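Local coordinates for protein polyketide synthase PksR (Bacillus subtilis, PDB 4U3V) that shifts carbon-carbon double bonds in enoyl intermediates as the double-hotdog isomerase domain of a trans-acyltransferase polyketide synthase that helps make the antibiotic bacillaene, at residues G44-N49 / G164-E169; A62-F67 / H200-P205; E93-Q98 / R115-G120; H147-L152 / Y178-S183. All blocks are in the same frame, centred on the assembly; numbering follows the deposited sequence.

Interaction 1. Residues G44-N49 / G164-E169; sequences GHVFNN and GPEWGE
Val46 and Glu166 form an antiparallel hydrogen-bonded pair and grip each other twice through the backbone: Val46 N donates to Glu166 O at 3.0 Å, and Glu166 N returns the bond to Val46 O. Their side chains rise on the same face of the sheet. Val46 CG1, anti to the backbone N (chi1 164°), comes up beside the carboxylate, 3.9 Å from Glu166 OE2, and a bend at chi2 carries the acid over to it. Strand 45-47 lies in the N-terminal hotdog and strand 166-167 in the C-terminal one, so this pairing stitches the halves of the double hotdog together within a small antiparallel sheet. At the far end Gly44 extends the pairing by one more bond. Gly168 N gives a nearly straight bond of 2.7 Å to Gly44 O, and with no side chain on either residue Gly44 CA comes within 3.7 Å of Gly168 CA. On the face carrying His45 and Trp167, His45 CD2 sits over the indole of Trp167, 3.6 Å from its CH2, with the rings inclined at 45°; Pro165 CB covers the same indole face. His45 ND1 is held by the carbonyl of Val52, while Tyr212 of helix 205-219 touches both Pro165 and Trp167.

Interaction 2. Residues A62-F67 / H200-P205; sequences AIEAFF and HYTVSP
Glu64 CA lies 7.0 Å from Thr202 CA where helix 56-69, the hotdog helix of the N-terminal half, passes the irregular loop that leads into helix 205-219 of the C-terminal half. The backbones keep this distance, so side chains must bridge the gap. Glu64 does so by folding at chi2 (-55°), which swings its carboxylate toward the loop. There OE2 takes a short, straight bond from Thr202 N (2.7 Å, 172°), met nearly head-on, and a second one on its syn lone pair from Thr202 OG1 at 3.1 Å. A water lies 2.7 Å from Glu64 OE2 and accepts from Val203 N. The aliphatic part of Glu64 is used too: its CG lies 3.6 Å from Tyr201 CD1, and the hydroxyl of that tyrosine bonds to Asp33. To one side Ile63 CD1 pushes against Val203 CB at 3.7 Å, the two chains at about a right angle, and Phe67 CE2 touches the methyl of Thr202 at 3.9 Å from CG2. Two protein donors and a water gathered at one carboxylate oxygen would favour the charged form of Glu64, and probably fix how the loop sits against the helix.

Interaction 3. Residues E93-Q98 / R115-G120; sequences ETIELQ and REPSSG
Arg115 runs alongside Glu96, both side chains pointing the same way from neighbouring strands of the beta hairpin 94-102/108-116, in the N-terminal hotdog. With CG anti to the backbone N (chi1 -172°) the arginine stretches out beside the acid before bending at chi3, which brings the edge of its guanidinium to the carboxylate. Arg115 NH1 makes a straight bond to Glu96 OE2 (3.2 Å, 174°), with that oxygen lying in the guanidinium plane and met on its syn side, though somewhat out of the carboxylate plane. The second oxygen is gripped only weakly, Arg115 NH1 to Glu96 OE1 being 3.4 Å. NH1 alone serves both oxygens of this salt bridge, and the two planes stand 50° apart. Trp122 of strand 121-132 touches both side chains. Beneath them the backbone joins as well, Arg115 N donating to Glu96 O at 3.0 Å; Gln98 pairs with Met113 further along the hairpin, and Ile95 bonds to Phe35 of strand 31-36. Two residues on from Arg115, Pro117 lies across the end of Glu93, its CG 4.0 Å from Glu93 OE1, an oxygen that also accepts from the backbone N of Lys90. The tight turn that follows is closed by Glu116 O, which receives Gly120 N at 2.7 Å and Ser119 N at 3.2 Å. The side chains of the turn repeat the closure: Ser119 OG donates to the anti lone pair of Glu116 OE1, only 2.6 Å away.

Interaction 4. Residues H147-L152 / Y178-S183; sequences HSLTKL and YRDHKS
The antiparallel pairing of edge strand 150-151 with strand 174-180 in the C-terminal hotdog brings Thr150 and Arg179 together as a hydrogen-bonded pair: Thr150 N donates to Arg179 O (3.0 Å, 170°), and Arg179 N to Thr150 O at 2.9 Å. The next pair, Lys151 with Tyr178, is non-hydrogen-bonded, and there the side chains do the work. Lys151 lies along the tyrosine ring, its CB 3.6 Å from Tyr178 CD1, and a final bend at chi4 (57°) turns the ammonium down to the phenol, where Lys151 NZ makes a weak bond of 3.1 Å to Tyr178 OH. Trp248 of strand 247-257 touches the same tyrosine. Leu152 crosses Arg179 at about a right angle and lays CD1 over one face of the guanidinium, 3.9 Å from Arg179 CZ. That group is fixed elsewhere too, NH1 reaching Glu220 in a salt bridge and the carbonyl of Ser217. At the other end Leu149 CD2 presses against the carboxylate of Asp180, 3.4 Å from CG. The acid is already tied into its own loop: with CG set between the backbone N and carbonyl carbon (chi1 72°), OD1 accepts from Lys182 N in an Asx turn, and from Ser183 N as well. These bonds probably restrict the carboxylate where Leu149 packs against it. A water spans the strands where the threonine hydroxyl emerges, donating to Arg179 O at 3.0 Å and lying 2.7 Å from Thr150 OG1.

From the N terminus, residues 44-49 open the first long loop, which interaction 1 closes only at 164-169. Residues 62-67 open the second, closed at 200-205 by interaction 2; these two loops cross, and both join the N-terminal hotdog to the C-terminal one. Interaction 3 closes a short hairpin within the N-terminal half, falling inside both long loops. Interaction 4 then pairs strands of the C-terminal half; it lies inside the loop of interaction 2 but crosses that of interaction 1. Interactions 3 and 4 follow in series, on opposite sides of the chain's centre, their own centres about 42 Å apart.

Interaction 1. Residues G44-N49 / G164-E169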
loop_
_atom_site.group_PDB
_atom_site.type_symbol
_atom_site.label_atom_id
_atom_site.label_comp_id
_atom_site.label_asym_id
_atom_site.label_seq_id
_atom_site.Cartn_x
_atom_site.Cartn_y
_atom_site.Cartn_z
ATOM N N GLY A 44 -8.086 9.803 9.427
ATOM C CA GLY A 44 -8.695 9.232 8.218
ATOM C C GLY A 44 -8.852 7.729 8.048
ATOM O O GLY A 44 -9.353 7.260 7.009
ATOM N N HIS A 45 -8.430 6.958 9.033
ATOM C CA HIS A 45 -8.703 5.530 9.050
ATOM C C HIS A 45 -9.118 4.985 10.385
ATOM O O HIS A 45 -8.297 4.806 11.274
ATOM C CB HIS A 45 -7.489 4.770 8.515
ATOM C CG HIS A 45 -7.678 3.284 8.462
ATOM N ND1 HIS A 45 -7.053 2.443 9.317
ATOM C CD2 HIS A 45 -8.490 2.483 7.643
ATOM C CE1 HIS A 45 -7.406 1.169 9.036
ATOM N NE2 HIS A 45 -8.277 1.193 8.001
ATOM N N VAL A 46 -10.389 4.602 10.491
ATOM C CA VAL A 46 -10.967 4.126 11.742
ATOM C C VAL A 46 -11.452 2.700 11.557
ATOM O O VAL A 46 -12.044 2.362 10.535
ATOM C CB VAL A 46 -12.130 5.032 12.190
ATOM C CG1 VAL A 46 -12.972 4.348 13.259
ATOM C CG2 VAL A 46 -11.600 6.375 12.682
ATOM N N PHE A 47 -11.121 1.841 12.508
ATOM C CA PHE A 47 -11.454 0.434 12.403
ATOM C C PHE A 47 -11.754 -0.190 13.766
ATOM O O PHE A 47 -10.998 -0.033 14.731
ATOM C CB PHE A 47 -10.352 -0.350 11.686
ATOM C CG PHE A 47 -10.704 -1.792 11.439
ATOM C CD1 PHE A 47 -11.564 -2.140 10.402
ATOM C CD2 PHE A 47 -10.202 -2.794 12.255
ATOM C CE1 PHE A 47 -11.896 -3.464 10.171
ATOM C CE2 PHE A 47 -10.529 -4.123 12.030
ATOM C CZ PHE A 47 -11.383 -4.459 10.988
ATOM N N ASN A 48 -12.889 -0.867 13.849
ATOM C CA ASN A 48 -13.365 -1.366 15.125
ATOM C C ASN A 48 -13.237 -0.266 16.186
ATOM O O ASN A 48 -12.631 -0.487 17.238
ATOM C CB ASN A 48 -12.540 -2.595 15.528
ATOM C CG ASN A 48 -13.284 -3.511 16.483
ATOM O OD1 ASN A 48 -14.512 -3.653 16.407
ATOM N ND2 ASN A 48 -12.543 -4.130 17.398
ATOM N N ASN A 49 -13.731 0.936 15.859
ATOM C CA ASN A 49 -13.784 2.070 16.786
ATOM C C ASN A 49 -12.465 2.704 17.230
ATOM O O ASN A 49 -12.450 3.522 18.151
ATOM C CB ASN A 49 -14.635 1.715 18.014
ATOM C CG ASN A 49 -16.120 1.898 17.764
ATOM O OD1 ASN A 49 -16.526 2.733 16.950
ATOM N ND2 ASN A 49 -16.941 1.102 18.449
ATOM N N GLY A 164 -16.017 -2.366 6.775
ATOM C CA GLY A 164 -15.750 -1.801 8.090
ATOM C C GLY A 164 -15.124 -0.417 8.085
ATOM O O GLY A 164 -15.682 0.507 8.676
ATOM N N PRO A 165 -13.935 -0.272 7.462
ATOM C CA PRO A 165 -13.115 0.925 7.693
ATOM C C PRO A 165 -13.865 2.216 7.375
ATOM O O PRO A 165 -14.533 2.303 6.340
ATOM C CB PRO A 165 -11.945 0.749 6.721
ATOM C CG PRO A 165 -11.844 -0.727 6.491
ATOM C CD PRO A 165 -13.189 -1.338 6.761
ATOM N N GLU A 166 -13.774 3.198 8.270
ATOM C CA GLU A 166 -14.211 4.553 7.958
ATOM C C GLU A 166 -13.060 5.402 7.437
ATOM O O GLU A 166 -12.041 5.558 8.116
ATOM C CB GLU A 166 -14.803 5.232 9.184
ATOM C CG GLU A 166 -16.188 4.748 9.563
ATOM C CD GLU A 166 -16.379 4.729 11.064
ATOM O OE1 GLU A 166 -16.455 5.823 11.667
ATOM O OE2 GLU A 166 -16.393 3.621 11.644
ATOM N N TRP A 167 -13.274 6.029 6.282
ATOM C CA TRP A 167 -12.208 6.726 5.553
ATOM C C TRP A 167 -12.333 8.210 5.602
ATOM O O TRP A 167 -13.383 8.755 5.280
ATOM C CB TRP A 167 -12.197 6.266 4.097
ATOM C CG TRP A 167 -11.861 4.814 3.954
ATOM C CD1 TRP A 167 -12.725 3.751 3.692
ATOM C CD2 TRP A 167 -10.541 4.214 4.095
ATOM N NE1 TRP A 167 -12.045 2.558 3.671
ATOM C CE2 TRP A 167 -10.710 2.784 3.845
ATOM C CE3 TRP A 167 -9.264 4.719 4.309
ATOM C CZ2 TRP A 167 -9.640 1.916 3.849
ATOM C CZ3 TRP A 167 -8.198 3.830 4.298
ATOM C CH2 TRP A 167 -8.375 2.476 4.074
ATOM N N GLY A 168 -11.235 8.887 5.888
ATOM C CA GLY A 168 -11.150 10.330 5.700
ATOM C C GLY A 168 -10.845 10.758 4.275
ATOM O O GLY A 168 -10.427 9.952 3.445
ATOM N N GLU A 169 -11.035 12.038 3.971
ATOM C CA GLU A 169 -10.958 12.487 2.571
ATOM C C GLU A 169 -9.588 12.387 1.892
ATOM O O GLU A 169 -9.506 12.250 0.670
ATOM C CB GLU A 169 -11.461 13.927 2.416
ATOM C CG GLU A 169 -12.881 14.146 2.918
ATOM C CD GLU A 169 -13.923 13.425 2.075
ATOM O OE1 GLU A 169 -13.954 13.675 0.849
ATOM O OE2 GLU A 169 -14.677 12.584 2.631
#

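Interaction 2. Residues A62-F67 / H200-P205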
loop_
_atom_site.group_PDB
_atom_site.type_symbol
_atom_site.label_atom_id
_atom_site.label_comp_id
_atom_site.label_asym_id
_atom_site.label_seq_id
_atom_site.Cartn_x
_atom_site.Cartn_y
_atom_site.Cartn_z
ATOM N N ALA A 62 9.378 0.592 4.172
ATOM C CA ALA A 62 10.350 -0.417 3.677
ATOM C C ALA A 62 11.139 0.036 2.434
ATOM O O ALA A 62 12.356 -0.172 2.372
ATOM C CB ALA A 62 9.680 -1.768 3.428
ATOM N N ILE A 63 10.486 0.761 1.537
ATOM C CA ILE A 63 11.107 1.302 0.319
ATOM C C ILE A 63 12.109 2.414 0.669
ATOM O O ILE A 63 13.218 2.481 0.116
ATOM C CB ILE A 63 10.042 1.814 -0.642
ATOM C CG1 ILE A 63 9.279 0.607 -1.221
ATOM C CG2 ILE A 63 10.648 2.687 -1.726
ATOM C CD1 ILE A 63 7.997 0.989 -1.935
ATOM N N GLU A 64 11.753 3.267 1.624
ATOM C CA GLU A 64 12.720 4.242 2.120
ATOM C C GLU A 64 13.973 3.594 2.692
ATOM O O GLU A 64 15.074 4.129 2.501
ATOM C CB GLU A 64 12.099 5.164 3.171
ATOM C CG GLU A 64 11.017 6.054 2.610
ATOM C CD GLU A 64 11.493 6.870 1.426
ATOM O OE1 GLU A 64 12.675 7.283 1.432
ATOM O OE2 GLU A 64 10.728 7.022 0.450
ATOM N N ALA A 65 13.799 2.522 3.460
ATOM C CA ALA A 65 14.910 1.837 4.096
ATOM C C ALA A 65 15.802 1.239 3.023
ATOM O O ALA A 65 17.025 1.331 3.121
ATOM C CB ALA A 65 14.448 0.771 5.050
ATOM N N PHE A 66 15.194 0.693 1.968
ATOM C CA PHE A 66 16.006 0.287 0.798
ATOM C C PHE A 66 16.884 1.393 0.178
ATOM O O PHE A 66 18.076 1.173 -0.069
ATOM C CB PHE A 66 15.119 -0.357 -0.286
ATOM C CG PHE A 66 15.846 -0.591 -1.592
ATOM C CD1 PHE A 66 16.573 -1.760 -1.780
ATOM C CD2 PHE A 66 15.880 0.396 -2.571
ATOM C CE1 PHE A 66 17.246 -1.974 -2.965
ATOM C CE2 PHE A 66 16.572 0.193 -3.762
ATOM C CZ PHE A 66 17.271 -0.993 -3.931
ATOM N N PHE A 67 16.277 2.526 -0.176
ATOM C CA PHE A 67 16.998 3.634 -0.809
ATOM C C PHE A 67 18.063 4.249 0.089
ATOM O O PHE A 67 19.112 4.692 -0.400
ATOM C CB PHE A 67 16.033 4.683 -1.311
ATOM C CG PHE A 67 15.303 4.281 -2.564
ATOM C CD1 PHE A 67 15.986 3.656 -3.609
ATOM C CD2 PHE A 67 13.948 4.511 -2.699
ATOM C CE1 PHE A 67 15.323 3.302 -4.773
ATOM C CE2 PHE A 67 13.282 4.171 -3.870
ATOM C CZ PHE A 67 13.967 3.562 -4.904
ATOM N N HIS A 200 6.978 12.542 3.786
ATOM C CA HIS A 200 7.578 12.595 2.456
ATOM C C HIS A 200 8.059 11.210 2.148
ATOM O O HIS A 200 8.957 10.706 2.819
ATOM C CB HIS A 200 8.793 13.541 2.474
ATOM C CG HIS A 200 8.453 14.973 2.838
ATOM N ND1 HIS A 200 7.926 15.840 1.950
ATOM C CD2 HIS A 200 8.504 15.649 4.067
ATOM C CE1 HIS A 200 7.671 17.017 2.568
ATOM N NE2 HIS A 200 8.037 16.903 3.857
ATOM N N TYR A 201 7.438 10.556 1.176
ATOM C CA TYR A 201 7.835 9.206 0.786
ATOM C C TYR A 201 8.016 9.121 -0.718
ATOM O O TYR A 201 7.238 9.731 -1.466
ATOM C CB TYR A 201 6.713 8.208 1.142
ATOM C CG TYR A 201 6.657 7.888 2.618
ATOM C CD1 TYR A 201 7.536 6.969 3.164
ATOM C CD2 TYR A 201 5.774 8.553 3.463
ATOM C CE1 TYR A 201 7.512 6.664 4.528
ATOM C CE2 TYR A 201 5.786 8.317 4.847
ATOM C CZ TYR A 201 6.612 7.329 5.354
ATOM O OH TYR A 201 6.662 7.060 6.716
ATOM N N THR A 202 9.008 8.348 -1.154
ATOM C CA THR A 202 9.257 8.154 -2.600
ATOM C C THR A 202 8.073 7.442 -3.241
ATOM O O THR A 202 7.559 7.880 -4.276
ATOM C CB THR A 202 10.510 7.310 -2.838
ATOM O OG1 THR A 202 11.649 8.005 -2.325
ATOM C CG2 THR A 202 10.689 6.999 -4.342
ATOM N N VAL A 203 7.583 6.408 -2.552
ATOM C CA VAL A 203 6.361 5.728 -2.947
ATOM C C VAL A 203 5.287 6.003 -1.901
ATOM O O VAL A 203 5.448 5.636 -0.739
ATOM C CB VAL A 203 6.623 4.211 -3.106
ATOM C CG1 VAL A 203 5.328 3.447 -3.305
ATOM C CG2 VAL A 203 7.597 3.953 -4.255
ATOM N N SER A 204 4.288 6.791 -2.283
ATOM C CA SER A 204 3.316 7.275 -1.300
ATOM C C SER A 204 2.556 6.087 -0.717
ATOM O O SER A 204 2.076 5.240 -1.482
ATOM C CB SER A 204 2.310 8.169 -1.988
ATOM O OG SER A 204 1.377 8.696 -1.050
ATOM N N PRO A 205 2.287 6.112 0.592
ATOM C CA PRO A 205 1.312 5.155 1.145
ATOM C C PRO A 205 -0.047 5.328 0.520
ATOM O O PRO A 205 -0.840 4.376 0.502
ATOM C CB PRO A 205 1.240 5.503 2.636
ATOM C CG PRO A 205 2.062 6.711 2.827
ATOM C CD PRO A 205 2.903 6.968 1.621
HETATM O O HOH W 1 8.803 5.214 -0.137
#

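Interaction 3. Residues E93-Q98 / R115-G120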
loop_
_atom_site.group_PDB
_atom_site.type_symbol
_atom_site.label_atom_id
_atom_site.label_comp_id
_atom_site.label_asym_id
_atom_site.label_seq_id
_atom_site.Cartn_x
_atom_site.Cartn_y
_atom_site.Cartn_z
ATOM N N GLU A 93 -1.742 10.637 21.888
ATOM C CA GLU A 93 -0.514 9.869 21.606
ATOM C C GLU A 93 0.179 10.250 20.291
ATOM O O GLU A 93 -0.464 10.690 19.293
ATOM C CB GLU A 93 -0.792 8.357 21.592
ATOM C CG GLU A 93 -1.276 7.818 22.929
ATOM C CD GLU A 93 -1.531 6.336 22.915
ATOM O OE1 GLU A 93 -1.674 5.739 21.810
ATOM O OE2 GLU A 93 -1.542 5.755 24.032
ATOM N N THR A 94 1.499 10.050 20.298
ATOM C CA THR A 94 2.295 10.134 19.083
ATOM C C THR A 94 3.124 8.878 19.030
ATOM O O THR A 94 3.816 8.562 19.995
ATOM C CB THR A 94 3.220 11.383 19.083
ATOM O OG1 THR A 94 2.426 12.581 19.065
ATOM C CG2 THR A 94 4.108 11.387 17.815
ATOM N N ILE A 95 2.977 8.093 17.950
ATOM C CA ILE A 95 3.718 6.848 17.793
ATOM C C ILE A 95 4.902 7.012 16.849
ATOM O O ILE A 95 4.725 7.470 15.729
ATOM C CB ILE A 95 2.839 5.752 17.165
ATOM C CG1 ILE A 95 1.554 5.549 17.977
ATOM C CG2 ILE A 95 3.647 4.467 16.977
ATOM C CD1 ILE A 95 1.753 5.596 19.470
ATOM N N GLU A 96 6.077 6.534 17.275
ATOM C CA GLU A 96 7.284 6.586 16.455
ATOM C C GLU A 96 7.389 5.249 15.743
ATOM O O GLU A 96 7.179 4.204 16.357
ATOM C CB GLU A 96 8.524 6.732 17.358
ATOM C CG GLU A 96 8.613 7.970 18.236
ATOM C CD GLU A 96 9.803 7.873 19.205
ATOM O OE1 GLU A 96 10.960 7.980 18.751
ATOM O OE2 GLU A 96 9.583 7.558 20.391
ATOM N N LEU A 97 7.744 5.284 14.457
ATOM C CA LEU A 97 8.111 4.116 13.701
ATOM C C LEU A 97 9.542 4.224 13.173
ATOM O O LEU A 97 9.983 5.288 12.809
ATOM C CB LEU A 97 7.187 3.944 12.496
ATOM C CG LEU A 97 5.840 3.298 12.801
ATOM C CD1 LEU A 97 4.964 4.328 13.481
ATOM C CD2 LEU A 97 5.231 2.784 11.501
ATOM N N GLN A 98 10.258 3.102 13.141
ATOM C CA GLN A 98 11.597 3.075 12.556
ATOM C C GLN A 98 11.652 1.847 11.664
ATOM O O GLN A 98 11.033 0.817 11.977
ATOM C CB GLN A 98 12.675 2.958 13.659
ATOM C CG GLN A 98 12.916 4.275 14.395
ATOM C CD GLN A 98 14.054 4.231 15.414
ATOM O OE1 GLN A 98 14.678 3.195 15.635
ATOM N NE2 GLN A 98 14.248 5.341 16.114
ATOM N N ARG A 115 7.029 2.286 18.635
ATOM C CA ARG A 115 7.305 2.428 20.061
ATOM C C ARG A 115 5.986 2.536 20.770
ATOM O O ARG A 115 5.262 3.527 20.622
ATOM C CB ARG A 115 8.216 3.621 20.324
ATOM C CG ARG A 115 8.702 3.728 21.760
ATOM C CD ARG A 115 9.770 4.813 21.847
ATOM N NE ARG A 115 11.088 4.246 22.111
ATOM C CZ ARG A 115 12.250 4.836 21.836
ATOM N NH1 ARG A 115 12.301 5.991 21.171
ATOM N NH2 ARG A 115 13.380 4.212 22.135
ATOM N N GLU A 116 5.652 1.451 21.471
ATOM C CA GLU A 116 4.385 1.294 22.189
ATOM C C GLU A 116 4.355 2.290 23.326
ATOM O O GLU A 116 5.182 2.209 24.225
ATOM C CB GLU A 116 4.361 -0.121 22.753
ATOM C CG GLU A 116 3.026 -0.649 23.224
ATOM C CD GLU A 116 3.152 -2.086 23.689
ATOM O OE1 GLU A 116 4.109 -2.382 24.439
ATOM O OE2 GLU A 116 2.341 -2.931 23.257
ATOM N N PRO A 117 3.466 3.298 23.251
ATOM C CA PRO A 117 3.539 4.363 24.265
ATOM C C PRO A 117 3.292 3.869 25.701
ATOM O O PRO A 117 3.886 4.416 26.635
ATOM C CB PRO A 117 2.458 5.362 23.823
ATOM C CG PRO A 117 2.197 5.047 22.389
ATOM C CD PRO A 117 2.440 3.569 22.228
ATOM N N SER A 118 2.519 2.784 25.849
ATOM C CA SER A 118 2.355 2.055 27.134
ATOM C C SER A 118 3.679 1.816 27.856
ATOM O O SER A 118 3.825 2.118 29.041
ATOM C CB SER A 118 1.681 0.685 26.921
ATOM O OG SER A 118 0.837 0.666 25.784
ATOM N N SER A 119 4.603 1.171 27.159
ATOM C CA SER A 119 5.754 0.569 27.801
ATOM C C SER A 119 7.013 1.325 27.422
ATOM O O SER A 119 8.024 1.243 28.119
ATOM C CB SER A 119 5.875 -0.889 27.377
ATOM O OG SER A 119 5.759 -1.009 25.969
ATOM N N GLY A 120 6.950 2.049 26.304
ATOM C CA GLY A 120 8.136 2.648 25.711
ATOM C C GLY A 120 9.031 1.621 25.041
ATOM O O GLY A 120 10.181 1.905 24.715
#

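Interaction 4. Residues H147-L152 / Y178-S183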
loop_
_atom_site.group_PDB
_atom_site.type_symbol
_atom_site.label_atom_id
_atom_site.label_comp_id
_atom_site.label_asym_id
_atom_site.label_seq_id
_atom_site.Cartn_x
_atom_site.Cartn_y
_atom_site.Cartn_z
ATOM N N HIS A 147 -12.146 -1.172 -22.411
ATOM C CA HIS A 147 -13.204 -1.605 -23.331
ATOM C C HIS A 147 -13.903 -2.873 -22.895
ATOM O O HIS A 147 -15.126 -2.977 -23.007
ATOM C CB HIS A 147 -12.607 -1.730 -24.740
ATOM C CG HIS A 147 -13.539 -2.332 -25.760
ATOM N ND1 HIS A 147 -14.615 -1.676 -26.237
ATOM C CD2 HIS A 147 -13.485 -3.551 -26.436
ATOM C CE1 HIS A 147 -15.246 -2.452 -27.144
ATOM N NE2 HIS A 147 -14.543 -3.593 -27.277
ATOM N N SER A 148 -13.156 -3.829 -22.333
ATOM C CA SER A 148 -13.733 -5.122 -21.938
ATOM C C SER A 148 -14.354 -5.173 -20.528
ATOM O O SER A 148 -15.022 -6.145 -20.168
ATOM C CB SER A 148 -12.733 -6.270 -22.135
ATOM O OG SER A 148 -11.429 -5.888 -21.744
ATOM N N LEU A 149 -14.199 -4.092 -19.771
ATOM C CA LEU A 149 -14.694 -4.017 -18.391
ATOM C C LEU A 149 -15.947 -3.158 -18.304
ATOM O O LEU A 149 -16.293 -2.466 -19.257
ATOM C CB LEU A 149 -13.581 -3.450 -17.459
ATOM C CG LEU A 149 -12.265 -4.222 -17.567
ATOM C CD1 LEU A 149 -11.186 -3.531 -16.750
ATOM C CD2 LEU A 149 -12.470 -5.646 -17.065
ATOM N N THR A 150 -16.672 -3.266 -17.195
ATOM C CA THR A 150 -17.872 -2.474 -16.964
ATOM C C THR A 150 -17.523 -1.273 -16.096
ATOM O O THR A 150 -17.064 -1.429 -14.956
ATOM C CB THR A 150 -18.971 -3.303 -16.262
ATOM O OG1 THR A 150 -19.310 -4.441 -17.064
ATOM C CG2 THR A 150 -20.220 -2.473 -16.021
ATOM N N LYS A 151 -17.772 -0.076 -16.620
ATOM C CA LYS A 151 -17.641 1.151 -15.817
ATOM C C LYS A 151 -18.618 1.187 -14.651
ATOM O O LYS A 151 -19.806 0.873 -14.790
ATOM C CB LYS A 151 -17.826 2.399 -16.688
ATOM C CG LYS A 151 -17.613 3.694 -15.928
ATOM C CD LYS A 151 -17.799 4.904 -16.841
ATOM C CE LYS A 151 -17.290 6.173 -16.184
ATOM N NZ LYS A 151 -15.859 6.011 -15.823
ATOM N N LEU A 152 -18.110 1.544 -13.475
ATOM C CA LEU A 152 -18.924 1.642 -12.271
ATOM C C LEU A 152 -19.248 3.112 -12.002
ATOM O O LEU A 152 -18.518 3.997 -12.424
ATOM C CB LEU A 152 -18.171 1.075 -11.057
ATOM C CG LEU A 152 -17.675 -0.357 -11.290
ATOM C CD1 LEU A 152 -17.006 -0.850 -10.007
ATOM C CD2 LEU A 152 -18.843 -1.262 -11.651
ATOM N N TYR A 178 -13.401 0.466 -13.438
ATOM C CA TYR A 178 -13.987 -0.445 -14.425
ATOM C C TYR A 178 -13.671 -1.870 -13.980
ATOM O O TYR A 178 -12.517 -2.182 -13.725
ATOM C CB TYR A 178 -13.339 -0.208 -15.776
ATOM C CG TYR A 178 -13.362 1.245 -16.199
ATOM C CD1 TYR A 178 -14.311 1.708 -17.118
ATOM C CD2 TYR A 178 -12.393 2.130 -15.736
ATOM C CE1 TYR A 178 -14.311 3.036 -17.519
ATOM C CE2 TYR A 178 -12.355 3.448 -16.167
ATOM C CZ TYR A 178 -13.327 3.904 -17.039
ATOM O OH TYR A 178 -13.303 5.237 -17.439
ATOM N N ARG A 179 -14.666 -2.745 -13.985
ATOM C CA ARG A 179 -14.581 -4.002 -13.239
ATOM C C ARG A 179 -15.062 -5.176 -14.055
ATOM O O ARG A 179 -15.964 -5.013 -14.879
ATOM C CB ARG A 179 -15.473 -3.896 -12.011
ATOM C CG ARG A 179 -15.364 -5.070 -11.039
ATOM C CD ARG A 179 -16.142 -4.751 -9.757
ATOM N NE ARG A 179 -17.599 -4.721 -9.992
ATOM C CZ ARG A 179 -18.495 -4.291 -9.102
ATOM N NH1 ARG A 179 -18.125 -3.913 -7.878
ATOM N NH2 ARG A 179 -19.792 -4.284 -9.410
ATOM N N ASP A 180 -14.502 -6.366 -13.804
ATOM C CA ASP A 180 -15.182 -7.601 -14.190
ATOM C C ASP A 180 -14.908 -8.678 -13.129
ATOM O O ASP A 180 -14.357 -8.351 -12.070
ATOM C CB ASP A 180 -14.780 -8.081 -15.613
ATOM C CG ASP A 180 -13.371 -8.637 -15.698
ATOM O OD1 ASP A 180 -12.692 -8.726 -14.668
ATOM O OD2 ASP A 180 -12.934 -9.030 -16.815
ATOM N N HIS A 181 -15.357 -9.907 -13.367
ATOM C CA HIS A 181 -15.260 -10.947 -12.362
ATOM C C HIS A 181 -13.880 -11.264 -11.854
ATOM O O HIS A 181 -13.739 -12.004 -10.853
ATOM C CB HIS A 181 -15.934 -12.243 -12.867
ATOM C CG HIS A 181 -15.212 -12.906 -14.029
ATOM N ND1 HIS A 181 -15.273 -12.428 -15.300
ATOM C CD2 HIS A 181 -14.384 -14.039 -14.076
ATOM C CE1 HIS A 181 -14.471 -13.164 -16.094
ATOM N NE2 HIS A 181 -13.932 -14.154 -15.350
ATOM N N LYS A 182 -12.835 -10.822 -12.553
ATOM C CA LYS A 182 -11.502 -11.223 -12.092
ATOM C C LYS A 182 -10.516 -10.077 -11.967
ATOM O O LYS A 182 -9.338 -10.305 -11.690
ATOM C CB LYS A 182 -10.905 -12.292 -12.988
ATOM C CG LYS A 182 -10.928 -11.885 -14.459
ATOM C CD LYS A 182 -10.482 -13.036 -15.359
ATOM C CE LYS A 182 -10.592 -12.656 -16.828
ATOM N NZ LYS A 182 -10.465 -11.179 -17.036
ATOM N N SER A 183 -10.942 -8.879 -12.350
ATOM C CA SER A 183 -10.048 -7.719 -12.287
ATOM C C SER A 183 -10.771 -6.413 -12.041
ATOM O O SER A 183 -11.994 -6.287 -12.245
ATOM C CB SER A 183 -9.206 -7.591 -13.570
ATOM O OG SER A 183 -10.059 -7.426 -14.666
HETATM O O HOH W 2 -13.775 -9.187 -19.411
HETATM O O HOH W 3 -17.575 -6.459 -16.887
#